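Local coordinates for uncharacterized protein (Bacteroides ovatus, PDB 3P02), which is of unknown function but combines an N-terminal region of the immunoglobulin-like E-set clan with a C-terminal region dominated by a large antiparallel beta sheet, at residues Q11-F15 and L126-E130; D53-F59 and K94-A100; L239-S245 and D271-V277. All coordinates share one frame; numbering follows the deposited sequence.

Contact 1: residues Q11-F15 and L126-E130. With EDO (1,2-ethanediol), chain E.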
loop_
_atom_site.group_PDB
_atom_site.type_symbol
_atom_site.label_atom_id
_atom_site.label_comp_id
_atom_site.label_asym_id
_atom_site.label_seq_id
_atom_site.Cartn_x
_atom_site.Cartn_y
_atom_site.Cartn_z
ATOM N N GLN A 11 -23.175 -5.381 -25.001
ATOM C CA GLN A 11 -23.645 -4.085 -25.503
ATOM C C GLN A 11 -23.861 -3.180 -24.277
ATOM O O GLN A 11 -24.241 -2.017 -24.400
ATOM C CB GLN A 11 -24.884 -4.183 -26.423
ATOM C CG GLN A 11 -26.103 -4.928 -25.869
ATOM C CD GLN A 11 -27.086 -4.099 -25.068
ATOM O OE1 GLN A 11 -27.090 -2.858 -25.086
ATOM N NE2 GLN A 11 -27.990 -4.785 -24.380
ATOM N N LEU A 12 -23.580 -3.742 -23.091
ATOM C CA LEU A 12 -23.669 -3.076 -21.807
ATOM C C LEU A 12 -22.307 -2.531 -21.395
ATOM O O LEU A 12 -21.310 -2.688 -22.111
ATOM C CB LEU A 12 -24.263 -4.005 -20.737
ATOM C CG LEU A 12 -25.693 -4.548 -21.049
ATOM C CD1 LEU A 12 -26.125 -5.569 -20.012
ATOM C CD2 LEU A 12 -26.726 -3.421 -21.146
ATOM N N ILE A 13 -22.288 -1.840 -20.266
ATOM C CA ILE A 13 -21.107 -1.100 -19.833
ATOM C C ILE A 13 -20.332 -1.840 -18.756
ATOM O O ILE A 13 -20.918 -2.524 -17.928
ATOM C CB ILE A 13 -21.602 0.283 -19.387
ATOM C CG1 ILE A 13 -22.311 0.984 -20.596
ATOM C CG2 ILE A 13 -20.473 1.156 -18.823
ATOM C CD1 ILE A 13 -23.204 1.987 -20.242
ATOM N N SER A 14 -19.001 -1.720 -18.792
ATOM C CA SER A 14 -18.152 -2.410 -17.836
ATOM C C SER A 14 -16.947 -1.571 -17.482
ATOM O O SER A 14 -16.716 -0.529 -18.109
ATOM C CB SER A 14 -17.683 -3.730 -18.435
ATOM O OG SER A 14 -16.915 -3.501 -19.602
ATOM N N PHE A 15 -16.144 -2.063 -16.529
ATOM C CA PHE A 15 -14.884 -1.423 -16.197
ATOM C C PHE A 15 -13.738 -2.139 -16.882
ATOM O O PHE A 15 -13.797 -3.360 -17.092
ATOM C CB PHE A 15 -14.630 -1.406 -14.687
ATOM C CG PHE A 15 -15.525 -0.494 -13.909
ATOM C CD1 PHE A 15 -15.566 0.876 -14.185
ATOM C CD2 PHE A 15 -16.342 -0.995 -12.895
ATOM C CE1 PHE A 15 -16.388 1.730 -13.442
ATOM C CE2 PHE A 15 -17.127 -0.130 -12.123
ATOM C CZ PHE A 15 -17.151 1.223 -12.407
ATOM N N LEU A 126 -16.659 -0.906 -6.521
ATOM C CA LEU A 126 -17.572 -0.066 -7.300
ATOM C C LEU A 126 -18.232 -0.819 -8.394
ATOM O O LEU A 126 -17.535 -1.536 -9.107
ATOM C CB LEU A 126 -16.777 1.087 -7.970
ATOM C CG LEU A 126 -15.936 1.943 -7.071
ATOM C CD1 LEU A 126 -15.111 2.904 -7.897
ATOM C CD2 LEU A 126 -16.813 2.718 -6.122
ATOM N N LYS A 127 -19.525 -0.595 -8.608
ATOM C CA LYS A 127 -20.190 -1.262 -9.719
ATOM C C LYS A 127 -20.792 -0.226 -10.652
ATOM O O LYS A 127 -21.291 0.794 -10.195
ATOM C CB LYS A 127 -21.298 -2.215 -9.203
ATOM C CG LYS A 127 -22.002 -2.985 -10.335
ATOM C CD LYS A 127 -22.961 -4.050 -9.836
ATOM C CE LYS A 127 -23.543 -4.802 -11.004
ATOM N NZ LYS A 127 -24.578 -5.793 -10.569
ATOM N N VAL A 128 -20.771 -0.519 -11.944
ATOM C CA VAL A 128 -21.372 0.314 -12.975
ATOM C C VAL A 128 -22.677 -0.368 -13.420
ATOM O O VAL A 128 -22.704 -1.599 -13.575
ATOM C CB VAL A 128 -20.389 0.632 -14.160
ATOM C CG1 VAL A 128 -19.858 -0.626 -14.847
ATOM C CG2 VAL A 128 -21.040 1.576 -15.173
ATOM N N CYS A 129 -23.759 0.442 -13.618
ATOM C CA CYS A 129 -25.104 -0.011 -13.982
ATOM C C CYS A 129 -25.768 1.020 -14.895
ATOM O O CYS A 129 -25.282 2.135 -15.007
ATOM C CB CYS A 129 -25.911 -0.199 -12.697
ATOM S SG CYS A 129 -27.376 -1.242 -12.867
ATOM N N GLU A 130 -26.900 0.674 -15.467
ATOM C CA GLU A 130 -27.792 1.532 -16.228
ATOM C C GLU A 130 -29.144 1.285 -15.619
ATOM O O GLU A 130 -29.515 0.112 -15.470
ATOM C CB GLU A 130 -27.786 1.236 -17.725
ATOM C CG GLU A 130 -26.539 1.699 -18.430
ATOM C CD GLU A 130 -26.622 1.373 -19.899
ATOM O OE1 GLU A 130 -26.372 0.204 -20.274
ATOM O OE2 GLU A 130 -27.018 2.276 -20.667
HETATM C C1 EDO E . -26.969 -3.758 -9.587
HETATM O O1 EDO E . -27.351 -4.939 -10.295
HETATM C C2 EDO E . -28.175 -2.878 -9.296
HETATM O O2 EDO E . -27.715 -1.668 -8.684
#

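Contact 2: residues D53-F59 and K94-A100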
loop_
_atom_site.group_PDB
_atom_site.type_symbol
_atom_site.label_atom_id
_atom_site.label_comp_id
_atom_site.label_asym_id
_atom_site.label_seq_id
_atom_site.Cartn_x
_atom_site.Cartn_y
_atom_site.Cartn_z
ATOM N N ASP A 53 -28.121 5.779 -28.952
ATOM C CA ASP A 53 -28.650 6.648 -27.897
ATOM C C ASP A 53 -27.620 6.966 -26.828
ATOM O O ASP A 53 -26.733 6.140 -26.578
ATOM C CB ASP A 53 -29.857 5.979 -27.224
ATOM C CG ASP A 53 -30.879 5.433 -28.201
ATOM O OD1 ASP A 53 -31.451 6.234 -28.973
ATOM O OD2 ASP A 53 -31.080 4.195 -28.219
ATOM N N ASP A 54 -27.774 8.139 -26.151
ATOM C CA ASP A 54 -26.903 8.512 -25.021
ATOM C C ASP A 54 -27.171 7.580 -23.853
ATOM O O ASP A 54 -28.320 7.173 -23.632
ATOM C CB ASP A 54 -27.114 9.969 -24.596
ATOM C CG ASP A 54 -26.531 11.030 -25.511
ATOM O OD1 ASP A 54 -26.036 10.674 -26.616
ATOM O OD2 ASP A 54 -26.596 12.210 -25.147
ATOM N N ARG A 55 -26.111 7.187 -23.143
ATOM C CA ARG A 55 -26.235 6.257 -22.015
ATOM C C ARG A 55 -26.116 7.005 -20.716
ATOM O O ARG A 55 -25.134 7.717 -20.540
ATOM C CB ARG A 55 -25.133 5.160 -22.069
ATOM C CG ARG A 55 -24.941 4.450 -23.426
ATOM C CD ARG A 55 -26.090 3.535 -23.826
ATOM N NE ARG A 55 -25.975 2.233 -23.157
ATOM C CZ ARG A 55 -25.363 1.169 -23.671
ATOM N NH1 ARG A 55 -24.821 1.224 -24.880
ATOM N NH2 ARG A 55 -25.304 0.035 -22.985
ATOM N N LEU A 56 -27.085 6.848 -19.796
ATOM C CA LEU A 56 -26.944 7.438 -18.469
ATOM C C LEU A 56 -26.486 6.308 -17.532
ATOM O O LEU A 56 -27.210 5.352 -17.241
ATOM C CB LEU A 56 -28.200 8.170 -17.980
ATOM C CG LEU A 56 -28.065 8.961 -16.653
ATOM C CD1 LEU A 56 -27.004 10.074 -16.743
ATOM C CD2 LEU A 56 -29.403 9.575 -16.251
ATOM N N VAL A 57 -25.227 6.402 -17.127
ATOM C CA VAL A 57 -24.561 5.372 -16.351
ATOM C C VAL A 57 -24.512 5.749 -14.886
ATOM O O VAL A 57 -24.300 6.923 -14.577
ATOM C CB VAL A 57 -23.130 5.212 -16.938
ATOM C CG1 VAL A 57 -22.453 3.998 -16.367
ATOM C CG2 VAL A 57 -23.184 5.101 -18.465
ATOM N N SER A 58 -24.745 4.759 -14.000
ATOM C CA SER A 58 -24.670 4.988 -12.559
ATOM C C SER A 58 -23.525 4.188 -11.962
ATOM O O SER A 58 -23.213 3.089 -12.437
ATOM C CB SER A 58 -25.984 4.651 -11.857
ATOM O OG SER A 58 -26.147 3.270 -11.603
ATOM N N PHE A 59 -22.895 4.761 -10.943
ATOM C CA PHE A 59 -21.774 4.140 -10.233
ATOM C C PHE A 59 -22.111 4.120 -8.780
ATOM O O PHE A 59 -22.562 5.132 -8.232
ATOM C CB PHE A 59 -20.483 4.930 -10.461
ATOM C CG PHE A 59 -20.151 5.124 -11.916
ATOM C CD1 PHE A 59 -19.524 4.118 -12.640
ATOM C CD2 PHE A 59 -20.426 6.326 -12.552
ATOM C CE1 PHE A 59 -19.179 4.314 -13.978
ATOM C CE2 PHE A 59 -20.118 6.505 -13.901
ATOM C CZ PHE A 59 -19.499 5.497 -14.607
ATOM N N LYS A 94 -21.816 10.010 -8.992
ATOM C CA LYS A 94 -22.715 8.853 -8.989
ATOM C C LYS A 94 -23.280 8.573 -10.374
ATOM O O LYS A 94 -23.784 7.485 -10.612
ATOM C CB LYS A 94 -23.861 9.022 -7.979
ATOM C CG LYS A 94 -23.386 9.236 -6.537
ATOM C CD LYS A 94 -22.395 8.163 -5.991
ATOM C CE LYS A 94 -21.226 8.850 -5.317
ATOM N NZ LYS A 94 -20.503 7.988 -4.350
ATOM N N GLU A 95 -23.191 9.547 -11.279
ATOM C CA GLU A 95 -23.706 9.421 -12.637
ATOM C C GLU A 95 -22.834 10.102 -13.651
ATOM O O GLU A 95 -22.160 11.085 -13.353
ATOM C CB GLU A 95 -25.122 10.014 -12.757
ATOM C CG GLU A 95 -26.195 9.165 -12.102
ATOM C CD GLU A 95 -27.580 9.776 -12.156
ATOM O OE1 GLU A 95 -27.707 10.930 -12.625
ATOM O OE2 GLU A 95 -28.542 9.095 -11.737
ATOM N N LEU A 96 -22.917 9.582 -14.886
ATOM C CA LEU A 96 -22.193 10.056 -16.063
ATOM C C LEU A 96 -23.004 9.774 -17.305
ATOM O O LEU A 96 -23.632 8.711 -17.394
ATOM C CB LEU A 96 -20.840 9.315 -16.180
ATOM C CG LEU A 96 -19.553 9.996 -15.694
ATOM C CD1 LEU A 96 -19.380 9.868 -14.215
ATOM C CD2 LEU A 96 -18.350 9.299 -16.281
ATOM N N THR A 97 -22.959 10.687 -18.274
ATOM C CA THR A 97 -23.593 10.475 -19.560
ATOM C C THR A 97 -22.494 10.086 -20.541
ATOM O O THR A 97 -21.450 10.759 -20.605
ATOM C CB THR A 97 -24.369 11.713 -20.023
ATOM O OG1 THR A 97 -25.503 11.856 -19.169
ATOM C CG2 THR A 97 -24.837 11.577 -21.480
ATOM N N ILE A 98 -22.682 8.952 -21.238
ATOM C CA ILE A 98 -21.771 8.540 -22.294
ATOM C C ILE A 98 -22.502 8.841 -23.604
ATOM O O ILE A 98 -23.512 8.196 -23.894
ATOM C CB ILE A 98 -21.291 7.067 -22.210
ATOM C CG1 ILE A 98 -20.694 6.725 -20.830
ATOM C CG2 ILE A 98 -20.299 6.774 -23.354
ATOM C CD1 ILE A 98 -20.378 5.198 -20.661
ATOM N N PRO A 99 -22.052 9.847 -24.379
ATOM C CA PRO A 99 -22.757 10.180 -25.635
ATOM C C PRO A 99 -22.797 9.035 -26.642
ATOM O O PRO A 99 -21.881 8.213 -26.692
ATOM C CB PRO A 99 -21.933 11.343 -26.202
ATOM C CG PRO A 99 -21.206 11.916 -25.035
ATOM C CD PRO A 99 -20.885 10.729 -24.164
ATOM N N ALA A 100 -23.852 9.013 -27.493
ATOM C CA ALA A 100 -23.948 8.032 -28.571
ATOM C C ALA A 100 -22.712 8.187 -29.465
ATOM O O ALA A 100 -22.239 9.309 -29.661
ATOM C CB ALA A 100 -25.222 8.288 -29.377
HETATM O O HOH W 1 -24.016 6.070 -25.793
#

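Contact 3: residues L239-S245 and D271-V277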
loop_
_atom_site.group_PDB
_atom_site.type_symbol
_atom_site.label_atom_id
_atom_site.label_comp_id
_atom_site.label_asym_id
_atom_site.label_seq_id
_atom_site.Cartn_x
_atom_site.Cartn_y
_atom_site.Cartn_z
ATOM N N LEU A 239 5.117 -3.484 24.352
ATOM C CA LEU A 239 6.336 -3.902 23.628
ATOM C C LEU A 239 7.600 -3.771 24.461
ATOM O O LEU A 239 8.636 -4.353 24.104
ATOM C CB LEU A 239 6.523 -2.999 22.406
ATOM C CG LEU A 239 6.157 -3.443 21.049
ATOM C CD1 LEU A 239 6.803 -2.510 20.008
ATOM C CD2 LEU A 239 6.601 -4.875 20.768
ATOM N N LYS A 240 7.565 -2.909 25.515
ATOM C CA LYS A 240 8.716 -2.584 26.358
ATOM C C LYS A 240 9.861 -2.157 25.433
ATOM O O LYS A 240 10.996 -2.616 25.564
ATOM C CB LYS A 240 9.103 -3.747 27.299
ATOM C CG LYS A 240 8.031 -4.019 28.350
ATOM C CD LYS A 240 8.240 -5.376 28.999
ATOM C CE LYS A 240 7.143 -5.754 29.962
ATOM N NZ LYS A 240 7.371 -7.125 30.509
ATOM N N PHE A 241 9.505 -1.338 24.420
ATOM C CA PHE A 241 10.474 -0.840 23.447
ATOM C C PHE A 241 11.551 -0.022 24.125
ATOM O O PHE A 241 11.251 0.914 24.864
ATOM C CB PHE A 241 9.754 0.016 22.397
ATOM C CG PHE A 241 10.647 0.553 21.302
ATOM C CD1 PHE A 241 10.827 -0.159 20.119
ATOM C CD2 PHE A 241 11.248 1.798 21.427
ATOM C CE1 PHE A 241 11.618 0.369 19.082
ATOM C CE2 PHE A 241 12.070 2.310 20.405
ATOM C CZ PHE A 241 12.247 1.590 19.244
ATOM N N ASN A 242 12.819 -0.349 23.858
ATOM C CA ASN A 242 13.924 0.403 24.447
ATOM C C ASN A 242 15.042 0.523 23.403
ATOM O O ASN A 242 15.731 -0.451 23.110
ATOM C CB ASN A 242 14.406 -0.277 25.738
ATOM C CG ASN A 242 15.467 0.509 26.454
ATOM O OD1 ASN A 242 15.570 1.717 26.302
ATOM N ND2 ASN A 242 16.333 -0.173 27.185
ATOM N N SER A 243 15.234 1.731 22.873
ATOM C CA SER A 243 16.226 1.998 21.841
ATOM C C SER A 243 17.545 2.466 22.440
ATOM O O SER A 243 17.549 3.286 23.379
ATOM C CB SER A 243 15.693 3.031 20.846
ATOM O OG SER A 243 16.723 3.389 19.940
ATOM N N TYR A 244 18.663 1.952 21.906
ATOM C CA TYR A 244 20.001 2.279 22.390
ATOM C C TYR A 244 20.722 3.279 21.496
ATOM O O TYR A 244 21.843 3.686 21.822
ATOM C CB TYR A 244 20.851 1.012 22.562
ATOM C CG TYR A 244 20.251 0.093 23.592
ATOM C CD1 TYR A 244 20.306 0.405 24.943
ATOM C CD2 TYR A 244 19.601 -1.078 23.213
ATOM C CE1 TYR A 244 19.730 -0.427 25.902
ATOM C CE2 TYR A 244 19.027 -1.926 24.161
ATOM C CZ TYR A 244 19.105 -1.601 25.511
ATOM O OH TYR A 244 18.556 -2.418 26.474
ATOM N N SER A 245 20.127 3.622 20.337
ATOM C CA SER A 245 20.727 4.624 19.476
ATOM C C SER A 245 19.725 5.194 18.533
ATOM O O SER A 245 18.859 4.468 18.028
ATOM C CB SER A 245 21.902 4.073 18.670
ATOM O OG SER A 245 21.524 2.915 17.960
ATOM N N ASP A 271 22.320 2.214 12.402
ATOM C CA ASP A 271 22.275 2.509 13.830
ATOM C C ASP A 271 20.906 2.230 14.471
ATOM O O ASP A 271 20.494 2.911 15.407
ATOM C CB ASP A 271 22.732 3.958 14.128
ATOM C CG ASP A 271 24.113 4.274 13.621
ATOM O OD1 ASP A 271 24.999 3.409 13.747
ATOM O OD2 ASP A 271 24.274 5.324 13.004
ATOM N N ILE A 272 20.229 1.189 13.990
ATOM C CA ILE A 272 19.011 0.700 14.652
ATOM C C ILE A 272 19.482 -0.282 15.722
ATOM O O ILE A 272 20.271 -1.176 15.422
ATOM C CB ILE A 272 18.045 0.021 13.663
ATOM C CG1 ILE A 272 17.613 1.031 12.572
ATOM C CG2 ILE A 272 16.806 -0.528 14.423
ATOM C CD1 ILE A 272 16.829 0.330 11.360
ATOM N N ASP A 273 18.992 -0.125 16.941
ATOM C CA ASP A 273 19.353 -1.036 18.034
ATOM C C ASP A 273 18.309 -0.887 19.120
ATOM O O ASP A 273 18.313 0.109 19.842
ATOM C CB ASP A 273 20.772 -0.753 18.573
ATOM C CG ASP A 273 21.294 -1.761 19.586
ATOM O OD1 ASP A 273 20.475 -2.541 20.135
ATOM O OD2 ASP A 273 22.511 -1.776 19.822
ATOM N N PHE A 274 17.370 -1.848 19.196
ATOM C CA PHE A 274 16.358 -1.745 20.232
ATOM C C PHE A 274 15.927 -3.075 20.760
ATOM O O PHE A 274 15.782 -4.046 20.009
ATOM C CB PHE A 274 15.108 -0.963 19.748
ATOM C CG PHE A 274 14.361 -1.601 18.586
ATOM C CD1 PHE A 274 13.357 -2.554 18.813
ATOM C CD2 PHE A 274 14.673 -1.280 17.278
ATOM C CE1 PHE A 274 12.657 -3.146 17.742
ATOM C CE2 PHE A 274 13.950 -1.845 16.212
ATOM C CZ PHE A 274 12.959 -2.788 16.454
ATOM N N ASP A 275 15.613 -3.087 22.057
ATOM C CA ASP A 275 14.985 -4.225 22.689
ATOM C C ASP A 275 13.471 -4.101 22.555
ATOM O O ASP A 275 12.935 -2.993 22.556
ATOM C CB ASP A 275 15.343 -4.320 24.189
ATOM C CG ASP A 275 16.764 -4.699 24.513
ATOM O OD1 ASP A 275 17.460 -5.265 23.614
ATOM O OD2 ASP A 275 17.162 -4.523 25.683
ATOM N N PHE A 276 12.781 -5.248 22.515
ATOM C CA PHE A 276 11.324 -5.295 22.540
ATOM C C PHE A 276 10.935 -6.658 23.012
ATOM O O PHE A 276 11.747 -7.588 22.977
ATOM C CB PHE A 276 10.686 -4.966 21.183
ATOM C CG PHE A 276 10.767 -6.111 20.215
ATOM C CD1 PHE A 276 11.934 -6.348 19.482
ATOM C CD2 PHE A 276 9.678 -6.977 20.044
ATOM C CE1 PHE A 276 12.016 -7.452 18.631
ATOM C CE2 PHE A 276 9.776 -8.093 19.215
ATOM C CZ PHE A 276 10.936 -8.316 18.501
ATOM N N VAL A 277 9.675 -6.797 23.416
ATOM C CA VAL A 277 9.170 -8.063 23.908
ATOM C C VAL A 277 8.095 -8.603 22.962
ATOM O O VAL A 277 7.208 -7.836 22.542
ATOM C CB VAL A 277 8.605 -7.843 25.344
ATOM C CG1 VAL A 277 7.906 -9.089 25.873
ATOM C CG2 VAL A 277 9.702 -7.393 26.308
HETATM O O HOH W 2 15.452 -3.399 27.423
HETATM O O HOH W 3 17.493 2.176 17.392
#

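Contact 1: residues Q11-F15 and L126-E130
In the N-terminal beta sandwich, Ile13 and Phe15 from the edge strand of one sheet close over Val128 from a strand of the facing sheet. Strands 13-15 and 126-130 run nearly antiparallel, at 168°, but their axes are 6.7 Å apart and no hydrogen bond crosses between them, so side chains do the joining. Val128 CG1, held between the backbone N and the carbonyl carbon (chi1 58°), lies over one face of the Phe15 ring, 4.0 Å from the centroid and 16° off the ring normal, a CH-pi contact. Its other methyl, CG2, meets Ile13 CG2 at 3.7 Å, the two side chains crossing at about a right angle. A compact branched residue can thus serve both neighbours. Farther along, Ile13 CD1 packs against Glu130 CD at 3.5 Å, and Leu12 CD2 lies near Glu130 OE1. The oxygens of this carboxylate are nonetheless satisfied, OE2 by a salt bridge with Arg55 and OE1 by a hydrogen bond with Tyr136, which probably makes the apolar neighbours tolerable. Lys127 points its CB away; NZ bonds to Tyr136 O and, weakly, to O1 of an ethanediol. Two sheets joined through interlocked side chains with no backbone bond between them are what a beta sandwich shows, here consistent with the immunoglobulin-like E-set clan.

Contact 2: residues D53-F59 and K94-A100
Ile98 O is gripped by Arg55 N at 2.9 Å, in an almost perfectly straight N-H...O bond (179°), and by a water at 2.9 Å from Ile98 O that also lies close to Asp53 O; with several acceptors around that water, the sharing of its protons is uncertain. Arg55 O in turn receives Ile98 N at 2.8 Å, making this a hydrogen-bonded pair. Just beyond it the regular ladder ends, and the Asp54 side chain takes over from the backbone: OD1 accepts Ala100 N at 2.9 Å, the donor standing 37° out of the carboxylate plane. An aspartate suits this exposed strand end because its short carboxylate can catch a backbone N-H past Pro99, which has none to offer.

Strands 55-59 and 95-98 form an antiparallel ladder at one side of a sandwich sheet. Val57 and Leu96 make the next hydrogen-bonded pair, and Phe59 N continues the series onto Lys94 O. Side chains alternate between two faces. Val57, Leu96 and Ile98 share the inward one, where the facing sheet supplies Val43, Val45, Ala105 and Leu107, and Arg55 starts from it before its bent chain turns off to a salt bridge with Glu130. Here Val57 CG2 meets Ile98 CD1 at 3.6 Å; CG2 is beside the backbone N because CG1 takes the position anti to it (chi1 -170°). Phe59 crosses Leu96 at about a right angle, with Leu96 CB in the ring plane at its edge and Leu96 CD1 3.5 Å from Phe59 CE2. On the other face, where Leu56, Ser58, Glu95 and Thr97 lie, contacts are sparser and the residues more polar: Leu56 CD1 reaches Thr97 OG1 at 3.4 Å.

Contact 3: residues L239-S245 and D271-V277
Phe241 swings its ring out with CG opposite the backbone N (chi1 -178°), while Phe274 holds CG between the backbone N and the carbonyl carbon (chi1 62°), and the two rings meet at the open end of the hairpin of strands 242-255 and 262-278, Phe241 standing just ahead of the first. Their planes are inclined by 31°, and Phe241 CE1 lies over one face of Phe274, 3.4 Å from Phe274 CD1 and displaced toward the rim. Val212 of strand 211-220 touches both rings, so the pair is part of the packed apolar side of the big antiparallel sheet.

The backbone ladder runs through Asn242 and Asp275, each bonding the other's carbonyl, and continues with Tyr244 N to Asp273 O. At the other end Leu239 O accepts Val277 N at 2.7 Å, leaving Lys240 and Phe241 together opposite Phe276 alone. Lys240 has a left-handed backbone conformation there, and its aliphatic chain lies against Val277 CG2.

Opposite the phenylalanines, Tyr244 reaches diagonally across to the partner strand, past Asp273, and donates its hydroxyl, with Tyr244 OH 2.6 Å from Asp275 OD2. The hydroxyl stands well above the carboxylate plane, whereas the carboxylate meets the ring at its edge. OD2 also accepts from a water and Asn290 binds OD1, so both oxygens of this partly exposed aspartate are engaged.

After Tyr244 the ladder breaks, and a water fills in: it accepts from Asp273 N at 2.8 Å and donates to Ser245 O at 2.7 Å, while Ser245 OG bonds directly to Asp271 O at 2.8 Å.

From the N terminus, the chain opens contact 1 at residues 11-15 and closes it only at 126-130, more than a hundred residues later. Contact 2 is nested inside that loop: 53-59 returns to 94-100 across an excursion that includes helix 65-74. The two are neighbours in space, their centres 10 Å apart, because strand 55-61 lies beside strand 122-130 in one sheet; contact 2 builds within that sheet, whereas contact 1 ties it to the facing one. Contact 3 follows in series, closing a local hairpin between 239-245 and 271-277. It belongs to the C-terminal sheet, with its centre 52 Å from contact 1 and 57 Å from contact 2.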